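DYNE8 (Micromonospora chersina, PDB 4AMM) is an iterative enediyne polyketide synthase, present here as its acyltransferase domain, which probably loads extender acyl units for building the dynemicin polyketide chain. Local coordinates at residues A[216-221]-A[266-271]. Numbering follows the deposited sequence.
Sequences LSLRAD and IEATPL
The carbonyl oxygen of S217 takes the shortest bond between the two strands: the amide N of T269 donates to S217 O at 2.7 Å, almost straight and in the carbonyl plane, while CA of A268 adds a C-H...O contact from 3.3 Å. The same pair closes its ring with S217 N to T269 O at 2.9 Å, here with the donor above the carbonyl plane. One step on, E267 O accepts R219 N, and a water then carries the ladder further by donating to R219 O and accepting from E267 N.

L216, L218, A268 and P270 share one face. With CG anti to the backbone N (chi1 -178°), L216 lays CD1 against the T269-P270 peptide, 3.5 Å from P270 N, and alongside CG and CD of the P270 ring. A268 CB sits between the two leucines, 3.7 Å from L218 CD2, and helix 251-264 covers this face through L254, V257 and A261. An alanine in place of L216 would probably open a gap beneath the T269-P270 peptide and take from A268 CB and from V257 and L254 of the helix an apolar neighbour. On the opposite face, L271 CD2 closes on S217 CB at 3.9 Å.

Near the strand ends, I266 CG2 rests on the methyl of A220. R219 and E267 run side by side, with E267 OE1 over one face of the guanidinium, 4.0 Å from NH1; this long salt bridge is purely one of charges, since no N-H points at the oxygen.

L216 and L218 also bond through their backbones to strand 244-250, so 213-218 lies between that strand and 268-270, an antiparallel edge strand of the helix-packed sheet of the ferredoxin-like subdomain characteristic of polyketide synthase acyltransferases.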
loop_
_atom_site.group_PDB
_atom_site.type_symbol
_atom_site.label_atom_id
_atom_site.label_comp_id
_atom_site.label_asym_id
_atom_site.label_seq_id
_atom_site.Cartn_x
_atom_site.Cartn_y
_atom_site.Cartn_z
ATOM N N LEU A 216 16.539 -12.428 -5.001
ATOM C CA LEU A 216 17.698 -11.603 -4.722
ATOM C C LEU A 216 17.318 -10.143 -5.037
ATOM O O LEU A 216 16.931 -9.884 -6.211
ATOM C CB LEU A 216 18.907 -12.045 -5.548
ATOM C CG LEU A 216 20.219 -11.296 -5.316
ATOM C CD1 LEU A 216 20.732 -11.606 -3.889
ATOM C CD2 LEU A 216 21.225 -11.773 -6.354
ATOM N N SER A 217 17.341 -9.260 -4.075
ATOM C CA SER A 217 16.953 -7.872 -4.299
ATOM C C SER A 217 18.095 -7.036 -4.738
ATOM O O SER A 217 19.169 -7.118 -4.074
ATOM C CB SER A 217 16.314 -7.383 -3.052
ATOM O OG SER A 217 15.806 -6.056 -3.300
ATOM N N LEU A 218 17.948 -6.201 -5.746
ATOM C CA LEU A 218 19.057 -5.382 -6.217
ATOM C C LEU A 218 18.717 -3.899 -6.054
ATOM O O LEU A 218 17.602 -3.434 -6.460
ATOM C CB LEU A 218 19.342 -5.604 -7.728
ATOM C CG LEU A 218 19.538 -7.068 -8.145
ATOM C CD1 LEU A 218 19.542 -7.280 -9.643
ATOM C CD2 LEU A 218 20.824 -7.614 -7.549
ATOM N N ARG A 219 19.692 -3.113 -5.559
ATOM C CA ARG A 219 19.536 -1.640 -5.525
ATOM C C ARG A 219 20.019 -1.072 -6.833
ATOM O O ARG A 219 21.144 -0.635 -6.977
ATOM C CB ARG A 219 20.411 -1.180 -4.347
ATOM C CG ARG A 219 20.348 0.326 -4.074
ATOM C CD ARG A 219 19.016 0.843 -3.509
ATOM N NE ARG A 219 18.477 0.211 -2.266
ATOM C CZ ARG A 219 18.818 0.380 -0.978
ATOM N NH1 ARG A 219 19.839 1.145 -0.555
ATOM N NH2 ARG A 219 18.116 -0.299 -0.070
ATOM N N ALA A 220 19.145 -1.147 -7.828
ATOM C CA ALA A 220 19.453 -0.850 -9.216
ATOM C C ALA A 220 18.122 -0.832 -9.987
ATOM O O ALA A 220 17.076 -1.284 -9.481
ATOM C CB ALA A 220 20.363 -1.965 -9.797
ATOM N N ASP A 221 18.172 -0.271 -11.207
ATOM C CA ASP A 221 17.017 -0.216 -12.059
ATOM C C ASP A 221 16.846 -1.427 -12.947
ATOM O O ASP A 221 17.679 -2.337 -12.959
ATOM C CB ASP A 221 16.970 1.102 -12.846
ATOM C CG ASP A 221 18.065 1.252 -13.850
ATOM O OD1 ASP A 221 18.706 0.348 -14.360
ATOM O OD2 ASP A 221 18.299 2.434 -14.244
ATOM N N ILE A 266 27.033 -3.153 -7.513
ATOM C CA ILE A 266 25.600 -3.050 -7.221
ATOM C C ILE A 266 25.301 -3.874 -5.964
ATOM O O ILE A 266 25.771 -5.044 -5.917
ATOM C CB ILE A 266 24.773 -3.521 -8.441
ATOM C CG1 ILE A 266 24.979 -2.506 -9.562
ATOM C CG2 ILE A 266 23.259 -3.655 -8.092
ATOM C CD1 ILE A 266 24.228 -2.846 -10.834
ATOM N N GLU A 267 24.641 -3.324 -4.957
ATOM C CA GLU A 267 24.255 -4.078 -3.733
ATOM C C GLU A 267 23.139 -5.091 -4.006
ATOM O O GLU A 267 22.026 -4.743 -4.465
ATOM C CB GLU A 267 23.818 -3.137 -2.600
ATOM C CG GLU A 267 23.456 -3.871 -1.276
ATOM C CD GLU A 267 22.687 -3.046 -0.202
ATOM O OE1 GLU A 267 21.571 -2.453 -0.443
ATOM O OE2 GLU A 267 23.218 -3.039 0.935
ATOM N N ALA A 268 23.440 -6.369 -3.798
ATOM C CA ALA A 268 22.466 -7.502 -3.962
ATOM C C ALA A 268 22.159 -8.058 -2.592
ATOM O O ALA A 268 23.129 -8.491 -1.857
ATOM C CB ALA A 268 23.058 -8.536 -4.796
ATOM N N THR A 269 20.903 -8.094 -2.202
ATOM C CA THR A 269 20.429 -8.557 -0.885
ATOM C C THR A 269 19.642 -9.864 -1.022
ATOM O O THR A 269 18.544 -9.843 -1.543
ATOM C CB THR A 269 19.562 -7.481 -0.252
ATOM O OG1 THR A 269 20.383 -6.266 -0.093
ATOM C CG2 THR A 269 19.121 -7.893 1.164
ATOM N N PRO A 270 20.131 -11.000 -0.452
ATOM C CA PRO A 270 19.337 -12.242 -0.485
ATOM C C PRO A 270 18.076 -12.100 0.334
ATOM O O PRO A 270 18.097 -11.532 1.442
ATOM C CB PRO A 270 20.272 -13.277 0.208
ATOM C CG PRO A 270 21.605 -12.755 -0.159
ATOM C CD PRO A 270 21.497 -11.255 0.051
ATOM N N LEU A 271 16.927 -12.533 -0.201
ATOM C CA LEU A 271 15.694 -12.474 0.509
ATOM C C LEU A 271 15.376 -13.823 1.205
ATOM O O LEU A 271 15.805 -14.901 0.761
ATOM C CB LEU A 271 14.530 -12.095 -0.450
ATOM C CG LEU A 271 14.757 -10.737 -1.127
ATOM C CD1 LEU A 271 13.592 -10.421 -1.965
ATOM C CD2 LEU A 271 14.930 -9.596 -0.110
HETATM O O HOH W 1 23.595 -0.703 -5.405
#